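Local coordinates for protein transcriptional regulator, TetR family (Agrobacterium tumefaciens, PDB 3C2B) that probably binds DNA and acts as a transcriptional regulator of the TetR family, at residues S39-A42 and R43-N46; A45-K49 and E50-K54; D82-A86 and P87-D91; L176-R179 and M180-E184. One frame throughout, in Å; residues are numbered along the deposited sequence.

Contact 1 of 4, residues S39-A42 and R43-N46; sequences SGLA and RAAN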
loop_
_atom_site.group_PDB
_atom_site.type_symbol
_atom_site.label_atom_id
_atom_site.label_comp_id
_atom_site.label_asym_id
_atom_site.label_seq_id
_atom_site.Cartn_x
_atom_site.Cartn_y
_atom_site.Cartn_z
ATOM N N SER A 39 -20.385 -23.441 -0.062
ATOM C CA SER A 39 -20.169 -24.866 -0.367
ATOM C C SER A 39 -18.711 -25.328 -0.268
ATOM O O SER A 39 -18.451 -26.473 0.081
ATOM C CB SER A 39 -20.685 -25.198 -1.764
ATOM O OG SER A 39 -22.043 -25.595 -1.726
ATOM N N GLY A 40 -17.766 -24.457 -0.599
ATOM C CA GLY A 40 -16.360 -24.799 -0.485
ATOM C C GLY A 40 -16.079 -25.052 0.981
ATOM O O GLY A 40 -15.509 -26.079 1.348
ATOM N N LEU A 41 -16.531 -24.128 1.821
ATOM C CA LEU A 41 -16.311 -24.219 3.261
ATOM C C LEU A 41 -17.152 -25.310 3.966
ATOM O O LEU A 41 -16.738 -25.854 4.997
ATOM C CB LEU A 41 -16.503 -22.848 3.916
ATOM C CG LEU A 41 -15.965 -22.641 5.342
ATOM C CD1 LEU A 41 -16.964 -23.134 6.409
ATOM C CD2 LEU A 41 -14.563 -23.274 5.540
ATOM N N ALA A 42 -18.317 -25.639 3.414
ATOM C CA ALA A 42 -19.053 -26.823 3.885
ATOM C C ALA A 42 -18.220 -28.094 3.663
ATOM O O ALA A 42 -18.110 -28.929 4.575
ATOM C CB ALA A 42 -20.423 -26.935 3.215
ATOM N N ARG A 43 -17.624 -28.208 2.468
ATOM C CA ARG A 43 -16.767 -29.336 2.074
ATOM C C ARG A 43 -15.509 -29.415 2.931
ATOM O O ARG A 43 -15.223 -30.471 3.498
ATOM C CB ARG A 43 -16.353 -29.249 0.593
ATOM C CG ARG A 43 -17.438 -29.495 -0.479
ATOM C CD ARG A 43 -16.876 -29.076 -1.871
ATOM N NE ARG A 43 -17.889 -28.756 -2.894
ATOM C CZ ARG A 43 -18.558 -29.645 -3.638
ATOM N NH1 ARG A 43 -18.372 -30.954 -3.475
ATOM N NH2 ARG A 43 -19.435 -29.225 -4.550
ATOM N N ALA A 44 -14.766 -28.296 3.011
ATOM C CA ALA A 44 -13.512 -28.205 3.778
ATOM C C ALA A 44 -13.633 -28.519 5.296
ATOM O O ALA A 44 -12.798 -29.244 5.864
ATOM C CB ALA A 44 -12.867 -26.838 3.558
ATOM N N ALA A 45 -14.686 -28.004 5.938
ATOM C CA ALA A 45 -14.841 -28.102 7.402
ATOM C C ALA A 45 -15.909 -29.084 7.908
ATOM O O ALA A 45 -16.165 -29.144 9.117
ATOM C CB ALA A 45 -15.088 -26.716 7.996
ATOM N N ASN A 46 -16.531 -29.845 7.008
ATOM C CA ASN A 46 -17.568 -30.821 7.398
ATOM C C ASN A 46 -18.763 -30.203 8.125
ATOM O O ASN A 46 -19.254 -30.749 9.119
ATOM C CB ASN A 46 -16.963 -31.924 8.266
ATOM C CG ASN A 46 -15.949 -32.751 7.530
ATOM O OD1 ASN A 46 -16.070 -32.968 6.323
ATOM N ND2 ASN A 46 -14.941 -33.233 8.253
#
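The backbone N of Ala44 reaches Gly40 O at 2.9 Å, an almost straight bond (170° at the hydrogen) that arrives in the plane of the Gly40 carbonyl. On one side of it along the chain Arg43 N donates to Ser39 O at 3.1 Å, and on the other Ala45 N donates to Leu41 O, also at 3.1 Å; both of these donors stand well above the carbonyl plane they meet. Three successive i to i+4 bonds thus hold the turn together.

Arg43 adds a side-chain element. Its CG sits beside its own backbone N (chi1 -70°), and from there the chain runs back past the previous turn, with CG 3.2 Å from Ser39 O. The arm continues extended to NE, so it is aliphatic carbon, more than the guanidinium, that passes this carbonyl oxygen.

Leu41 takes the inner face. Its CD2 comes 4.3 Å from Ala45 CB and 4.4 Å from Ala44 CB, loose apolar contacts, while the same side chain also rests on Val20, Gln23 and Ala24 of helix 15-31. After Ala45 the chain turns to positive phi at Asn46, and Arg16 binds Ala45 O. Helix 38-45 is the first helix of the predicted DNA-binding helix-turn-helix. The chemistry implies a helix held mainly by its own backbone: Leu41 and Ala45 meet helix 15-31, while Arg43 lies on the exposed side.

Contact 2 of 4, residues A45-K49 and E50-K54; sequences ANCSK and ESLYK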
loop_
_atom_site.group_PDB
_atom_site.type_symbol
_atom_site.label_atom_id
_atom_site.label_comp_id
_atom_site.label_asym_id
_atom_site.label_seq_id
_atom_site.Cartn_x
_atom_site.Cartn_y
_atom_site.Cartn_z
ATOM N N ALA A 45 -14.686 -28.004 5.938
ATOM C CA ALA A 45 -14.841 -28.102 7.402
ATOM C C ALA A 45 -15.909 -29.084 7.908
ATOM O O ALA A 45 -16.165 -29.144 9.117
ATOM C CB ALA A 45 -15.088 -26.716 7.996
ATOM N N ASN A 46 -16.531 -29.845 7.008
ATOM C CA ASN A 46 -17.568 -30.821 7.398
ATOM C C ASN A 46 -18.763 -30.203 8.125
ATOM O O ASN A 46 -19.254 -30.749 9.119
ATOM C CB ASN A 46 -16.963 -31.924 8.266
ATOM C CG ASN A 46 -15.949 -32.751 7.530
ATOM O OD1 ASN A 46 -16.070 -32.968 6.323
ATOM N ND2 ASN A 46 -14.941 -33.233 8.253
ATOM N N CYS A 47 -19.220 -29.052 7.647
ATOM C CA CYS A 47 -20.396 -28.431 8.247
ATOM C C CYS A 47 -21.532 -28.182 7.239
ATOM O O CYS A 47 -21.378 -28.396 6.022
ATOM C CB CYS A 47 -20.030 -27.174 9.074
ATOM S SG CYS A 47 -19.507 -25.727 8.160
ATOM N N SER A 48 -22.684 -27.780 7.770
ATOM C CA SER A 48 -23.846 -27.489 6.960
ATOM C C SER A 48 -23.727 -26.068 6.420
ATOM O O SER A 48 -22.983 -25.239 6.962
ATOM C CB SER A 48 -25.125 -27.680 7.785
ATOM O OG SER A 48 -26.290 -27.435 7.026
ATOM N N LYS A 49 -24.438 -25.797 5.332
ATOM C CA LYS A 49 -24.492 -24.449 4.787
ATOM C C LYS A 49 -25.477 -23.613 5.624
ATOM O O LYS A 49 -25.276 -22.408 5.804
ATOM C CB LYS A 49 -24.795 -24.474 3.269
ATOM C CG LYS A 49 -26.153 -23.951 2.803
ATOM C CD LYS A 49 -26.131 -22.429 2.548
ATOM C CE LYS A 49 -27.460 -21.945 1.951
ATOM N NZ LYS A 49 -28.662 -22.442 2.698
ATOM N N GLU A 50 -26.514 -24.275 6.150
ATOM C CA GLU A 50 -27.486 -23.649 7.069
ATOM C C GLU A 50 -27.002 -23.644 8.527
ATOM O O GLU A 50 -27.495 -22.870 9.352
ATOM C CB GLU A 50 -28.890 -24.267 6.941
ATOM C CG GLU A 50 -28.948 -25.795 6.963
ATOM C CD GLU A 50 -28.946 -26.405 5.569
ATOM O OE1 GLU A 50 -28.108 -26.021 4.729
ATOM O OE2 GLU A 50 -29.786 -27.288 5.315
ATOM N N SER A 51 -26.033 -24.507 8.830
ATOM C CA SER A 51 -25.237 -24.386 10.054
ATOM C C SER A 51 -24.349 -23.129 10.041
ATOM O O SER A 51 -24.230 -22.427 11.051
ATOM C CB SER A 51 -24.386 -25.635 10.270
ATOM O OG SER A 51 -23.206 -25.325 10.984
ATOM N N LEU A 52 -23.725 -22.851 8.899
ATOM C CA LEU A 52 -22.962 -21.609 8.717
ATOM C C LEU A 52 -23.797 -20.359 9.013
ATOM O O LEU A 52 -23.276 -19.360 9.524
ATOM C CB LEU A 52 -22.377 -21.543 7.304
ATOM C CG LEU A 52 -20.884 -21.842 7.122
ATOM C CD1 LEU A 52 -20.212 -22.390 8.375
ATOM C CD2 LEU A 52 -20.640 -22.745 5.921
ATOM N N TYR A 53 -25.092 -20.439 8.706
ATOM C CA TYR A 53 -26.034 -19.351 8.951
ATOM C C TYR A 53 -26.247 -19.020 10.442
ATOM O O TYR A 53 -26.190 -17.846 10.824
ATOM C CB TYR A 53 -27.369 -19.619 8.241
ATOM C CG TYR A 53 -28.389 -18.508 8.394
ATOM C CD1 TYR A 53 -29.444 -18.620 9.308
ATOM C CD2 TYR A 53 -28.302 -17.342 7.626
ATOM C CE1 TYR A 53 -30.384 -17.598 9.456
ATOM C CE2 TYR A 53 -29.235 -16.308 7.768
ATOM C CZ TYR A 53 -30.275 -16.448 8.681
ATOM O OH TYR A 53 -31.199 -15.439 8.819
ATOM N N LYS A 54 -26.485 -20.034 11.278
ATOM C CA LYS A 54 -26.742 -19.795 12.712
ATOM C C LYS A 54 -25.464 -19.547 13.529
ATOM O O LYS A 54 -25.533 -19.069 14.664
ATOM C CB LYS A 54 -27.650 -20.879 13.338
ATOM C CG LYS A 54 -26.963 -21.993 14.136
ATOM C CD LYS A 54 -26.679 -23.221 13.278
ATOM C CE LYS A 54 -26.221 -24.418 14.110
ATOM N NZ LYS A 54 -27.307 -25.413 14.313
#
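Ser48 and Glu50 are brought together by their first torsions: the Ser48 hydroxyl swings away from its own N (chi1 -179°), while Glu50 CG is tucked between N and carbonyl carbon (chi1 48°). OG then faces the start of helix 49-56, and Ser48, at the N-cap position, accepts through it from Glu50 N at 3.3 Å in a bent capping bond (136° at the hydrogen). Glu50 folds back over the same oxygen, its CG 3.1 Å from Ser48 OG.

The first turn is closed by Leu52 N donating to Ser48 O at 3.2 Å, from well above the carbonyl plane. Ser51 packs against the cap, and the approach of Ser51 CB to Ser48 CB, 3.3 Å, is tighter than usual van der Waals contact. Outside, the Lys49 chain crosses that of Glu50 at about a right angle; Lys49 NZ stays 4.2 Å from Glu50 OE1, too far for a salt bridge, though the opposite charges may still attract.

The inner side is apolar: Cys47 SG touches Leu52 CD1 at 3.4 Å, with CD2 of the same leucine a little farther off. Both Cys47 and Leu52 also rest on Leu41. Helix 49-56, second helix of the predicted helix-turn-helix, thus packs on helix 38-45 through Leu52, with Cys47 of the preceding turn reaching Arg16 of helix 15-31.

Contact 3 of 4, residues D82-A86 and P87-D91; sequences DRVSA and PQLAD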
loop_
_atom_site.group_PDB
_atom_site.type_symbol
_atom_site.label_atom_id
_atom_site.label_comp_id
_atom_site.label_asym_id
_atom_site.label_seq_id
_atom_site.Cartn_x
_atom_site.Cartn_y
_atom_site.Cartn_z
ATOM N N ASP A 82 8.851 3.190 30.149
ATOM C CA ASP A 82 8.807 4.640 30.349
ATOM C C ASP A 82 10.021 5.334 29.726
ATOM O O ASP A 82 9.865 6.286 28.962
ATOM C CB ASP A 82 8.676 4.969 31.839
ATOM C CG ASP A 82 7.879 6.252 32.099
ATOM O OD1 ASP A 82 6.652 6.156 32.360
ATOM O OD2 ASP A 82 8.488 7.352 32.057
ATOM N N ARG A 83 11.223 4.836 30.022
ATOM C CA ARG A 83 12.443 5.481 29.531
ATOM C C ARG A 83 13.505 4.536 28.950
ATOM O O ARG A 83 13.608 3.372 29.353
ATOM C CB ARG A 83 13.025 6.394 30.601
ATOM C CG ARG A 83 12.225 7.688 30.779
ATOM C CD ARG A 83 13.045 8.790 31.441
ATOM N NE ARG A 83 14.344 8.932 30.774
ATOM C CZ ARG A 83 15.055 10.054 30.699
ATOM N NH1 ARG A 83 16.221 10.037 30.066
ATOM N NH2 ARG A 83 14.606 11.193 31.225
ATOM N N VAL A 84 14.280 5.049 27.993
ATOM C CA VAL A 84 15.259 4.235 27.262
ATOM C C VAL A 84 16.569 4.977 27.055
ATOM O O VAL A 84 16.600 6.200 27.093
ATOM C CB VAL A 84 14.727 3.795 25.843
ATOM C CG1 VAL A 84 13.652 2.716 25.952
ATOM C CG2 VAL A 84 14.213 4.982 25.079
ATOM N N SER A 85 17.643 4.226 26.835
ATOM C CA SER A 85 18.904 4.782 26.357
ATOM C C SER A 85 18.796 4.902 24.842
ATOM O O SER A 85 17.889 4.312 24.234
ATOM C CB SER A 85 20.049 3.837 26.669
ATOM O OG SER A 85 19.827 2.566 26.058
ATOM N N ALA A 86 19.731 5.637 24.239
ATOM C CA ALA A 86 19.761 5.809 22.807
ATOM C C ALA A 86 19.959 4.482 22.036
ATOM O O ALA A 86 19.219 4.225 21.081
ATOM C CB ALA A 86 20.775 6.885 22.389
ATOM N N PRO A 87 20.942 3.633 22.443
ATOM C CA PRO A 87 21.072 2.286 21.816
ATOM C C PRO A 87 19.813 1.411 21.957
ATOM O O PRO A 87 19.460 0.715 21.015
ATOM C CB PRO A 87 22.212 1.617 22.604
ATOM C CG PRO A 87 22.889 2.713 23.370
ATOM C CD PRO A 87 21.965 3.871 23.489
ATOM N N GLN A 88 19.189 1.401 23.144
ATOM C CA GLN A 88 17.918 0.708 23.346
ATOM C C GLN A 88 16.847 1.245 22.389
ATOM O O GLN A 88 16.067 0.469 21.827
ATOM C CB GLN A 88 17.389 0.950 24.735
ATOM C CG GLN A 88 17.567 -0.106 25.737
ATOM C CD GLN A 88 17.110 0.421 27.089
ATOM O OE1 GLN A 88 17.768 1.271 27.678
ATOM N NE2 GLN A 88 15.948 -0.036 27.551
ATOM N N LEU A 89 16.775 2.567 22.264
ATOM C CA LEU A 89 15.802 3.181 21.381
ATOM C C LEU A 89 16.024 2.708 19.946
ATOM O O LEU A 89 15.087 2.248 19.293
ATOM C CB LEU A 89 15.907 4.697 21.433
ATOM C CG LEU A 89 14.698 5.590 21.090
ATOM C CD1 LEU A 89 15.087 6.810 20.239
ATOM C CD2 LEU A 89 13.480 4.867 20.548
ATOM N N ALA A 90 17.271 2.807 19.472
ATOM C CA ALA A 90 17.617 2.452 18.106
ATOM C C ALA A 90 17.279 0.986 17.843
ATOM O O ALA A 90 16.664 0.648 16.837
ATOM C CB ALA A 90 19.122 2.736 17.828
ATOM N N ASP A 91 17.684 0.135 18.780
ATOM C CA ASP A 91 17.436 -1.304 18.715
ATOM C C ASP A 91 15.970 -1.622 18.666
ATOM O O ASP A 91 15.581 -2.406 17.833
ATOM C CB ASP A 91 18.098 -2.075 19.899
ATOM C CG ASP A 91 19.620 -2.157 19.770
ATOM O OD1 ASP A 91 20.178 -1.691 18.741
ATOM O OD2 ASP A 91 20.261 -2.683 20.698
#
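Hydrogen bonds between Ser85 and Gln88 dominate this helix start. Gln88 OE1 accepts twice from the serine: Ser85 OG donates at 2.9 Å in the plane of the amide, onto a lone pair, while Ser85 N comes at 3.1 Å from well above that plane, yet straight (168° at the hydrogen). In return Gln88 N donates to Ser85 OG at 3.2 Å. The serine hydroxyl lies between its own N and carbonyl carbon (chi1 59°), where it can give to the amide oxygen and take from the backbone N at once; two bonds on OE1 should hold the Gln88 amide in a fixed orientation.

Ordinary helical bonds follow: Leu89 N to Ser85 O and Ala90 N to Ala86 O, each 2.9 Å.

Apolar contacts are few. Val84 CG2 lies 4.0 Å from Leu89 CB, the two side chains crossing at about a right angle. Pro87 sits in the first turn, its CD 3.4 Å from Ala86 CB, a closeness that comes with the peptide link between them. Beside these, an apolar group meets a polar one where Val84 CG1 passes Gln88 NE2.

Outside the two segments, Glu213 of helix 208-214 accepts from Ala86 N, Ser153 takes the bond of Val84 N, and Tyr155 packs on Ala86 and Leu89. The reciprocal bonds of Ser85 and Gln88 are those of a capping box, opening helix 86-104 with serine as N-cap.

Contact 4 of 4, residues L176-R179 and M180-E184; sequences LHVR and MLLGE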
loop_
_atom_site.group_PDB
_atom_site.type_symbol
_atom_site.label_atom_id
_atom_site.label_comp_id
_atom_site.label_asym_id
_atom_site.label_seq_id
_atom_site.Cartn_x
_atom_site.Cartn_y
_atom_site.Cartn_z
ATOM N N LEU A 176 5.480 -1.464 -0.405
ATOM C CA LEU A 176 5.635 -2.900 -0.383
ATOM C C LEU A 176 4.362 -3.653 -0.012
ATOM O O LEU A 176 4.170 -4.783 -0.446
ATOM C CB LEU A 176 6.778 -3.283 0.561
ATOM C CG LEU A 176 7.023 -4.779 0.648
ATOM C CD1 LEU A 176 7.639 -5.347 -0.672
ATOM C CD2 LEU A 176 7.882 -5.076 1.845
ATOM N N HIS A 177 3.499 -3.055 0.825
ATOM C CA HIS A 177 2.272 -3.754 1.237
ATOM C C HIS A 177 1.324 -3.927 0.040
ATOM O O HIS A 177 0.898 -5.052 -0.244
ATOM C CB HIS A 177 1.594 -3.034 2.422
ATOM C CG HIS A 177 0.512 -3.827 3.069
ATOM N ND1 HIS A 177 -0.428 -3.262 3.899
ATOM C CD2 HIS A 177 0.253 -5.164 3.061
ATOM C CE1 HIS A 177 -1.221 -4.218 4.382
ATOM N NE2 HIS A 177 -0.840 -5.375 3.870
ATOM N N VAL A 178 1.037 -2.834 -0.671
ATOM C CA VAL A 178 0.356 -2.876 -1.985
ATOM C C VAL A 178 0.991 -3.910 -2.976
ATOM O O VAL A 178 0.291 -4.801 -3.463
ATOM C CB VAL A 178 0.122 -1.437 -2.616
ATOM C CG1 VAL A 178 -0.570 -1.526 -3.958
ATOM C CG2 VAL A 178 -0.732 -0.578 -1.712
ATOM N N ARG A 179 2.304 -3.864 -3.217
ATOM C CA ARG A 179 2.909 -4.892 -4.082
ATOM C C ARG A 179 2.625 -6.345 -3.667
ATOM O O ARG A 179 2.355 -7.192 -4.521
ATOM C CB ARG A 179 4.417 -4.650 -4.260
ATOM C CG ARG A 179 4.693 -3.202 -4.801
ATOM C CD ARG A 179 6.154 -2.932 -5.163
ATOM N NE ARG A 179 6.599 -3.757 -6.279
ATOM C CZ ARG A 179 6.343 -3.524 -7.577
ATOM N NH1 ARG A 179 6.799 -4.390 -8.492
ATOM N NH2 ARG A 179 5.617 -2.461 -7.968
HETATM N N MSE A 180 2.701 -6.624 -2.359
HETATM C CA MSE A 180 2.516 -7.979 -1.848
HETATM C C MSE A 180 1.072 -8.406 -1.999
HETATM O O MSE A 180 0.782 -9.545 -2.371
HETATM C CB MSE A 180 3.001 -8.105 -0.396
HETATM C CG MSE A 180 4.539 -8.012 -0.240
HETATM SE SE MSE A 180 5.207 -8.477 1.533
HETATM C CE MSE A 180 4.294 -7.145 2.554
ATOM N N LEU A 181 0.181 -7.458 -1.779
ATOM C CA LEU A 181 -1.245 -7.654 -1.918
ATOM C C LEU A 181 -1.627 -8.010 -3.325
ATOM O O LEU A 181 -2.547 -8.780 -3.547
ATOM C CB LEU A 181 -1.988 -6.393 -1.475
ATOM C CG LEU A 181 -2.039 -6.169 0.045
ATOM C CD1 LEU A 181 -2.695 -4.809 0.369
ATOM C CD2 LEU A 181 -2.773 -7.266 0.727
ATOM N N LEU A 182 -0.901 -7.434 -4.275
ATOM C CA LEU A 182 -1.059 -7.706 -5.702
ATOM C C LEU A 182 -0.414 -9.050 -6.025
ATOM O O LEU A 182 -0.612 -9.578 -7.101
ATOM C CB LEU A 182 -0.441 -6.573 -6.554
ATOM C CG LEU A 182 -1.170 -5.214 -6.597
ATOM C CD1 LEU A 182 -0.217 -4.102 -7.069
ATOM C CD2 LEU A 182 -2.435 -5.210 -7.521
ATOM N N GLY A 183 0.382 -9.598 -5.105
ATOM C CA GLY A 183 0.863 -10.971 -5.339
ATOM C C GLY A 183 2.364 -11.048 -5.443
ATOM O O GLY A 183 2.895 -12.106 -5.642
ATOM N N GLU A 184 3.056 -9.918 -5.317
ATOM C CA GLU A 184 4.507 -9.966 -5.343
ATOM C C GLU A 184 5.049 -10.553 -4.048
ATOM O O GLU A 184 4.693 -10.110 -2.966
ATOM C CB GLU A 184 5.079 -8.581 -5.581
ATOM C CG GLU A 184 6.553 -8.579 -5.919
ATOM C CD GLU A 184 7.114 -7.185 -5.964
ATOM O OE1 GLU A 184 6.648 -6.409 -6.783
ATOM O OE2 GLU A 184 8.001 -6.853 -5.171
#
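Charge first: Arg179 and Glu184 form a salt bridge in which one carboxylate oxygen takes both contacts, Glu184 OE1 lying 2.6 Å from Arg179 NH1 and 2.7 Å from Arg179 NE. Each is weak as a hydrogen bond, being strongly bent, and the guanidinium and carboxylate planes stand 62° apart. Arg179 bends at chi3 (65°) to bring its head over to the glutamate, whose own chain is extended.

Backbone bonds close the helix. Leu181 N donates to His177 O at 2.9 Å and Leu182 N to Val178 O at 3.0 Å. Beyond them the helix gives way to a Schellman motif: Gly183 has positive phi (118°), Glu184 N returns to Arg179 O at 2.9 Å, and Gly183 N binds Met180 O.

Apolar and ring contacts run along the sides. Leu181 CD1 stands over one face of the His177 imidazole, 4.1 Å from its centroid, a CH-pi contact. Selenomethionine Met180 lays its CE 4.1 Å from Leu176 CG, and Val178 and Leu182 lie side by side, pointing the same way. Arg114 of helix 107-120 binds the carbonyls of Met180 and Leu181, while His177 and Val178 pack against Val178 and His177 of the second subunit.

In the fold
Contacts 1 and 2 belong to one unit: their centres are 8 Å apart, and the two share Ala45 and Asn46 and join helix 38-45 to helix 49-56 in the predicted DNA-binding motif. Contact 3 lies on the opposite side of the chain's centre, its own centre about 50 Å from theirs. Contact 4 is the most central, 14 Å from that centre, and the only one touched by the second subunit; it has no exposed residue, whereas contacts 1 to 3 mix buried and exposed ones and lie farther out. Contacts 2 and 3 both start helices with a serine N-cap, though only contact 3 has the reciprocal box. Contacts 1 and 4 finish helices, contact 4 adding a salt bridge.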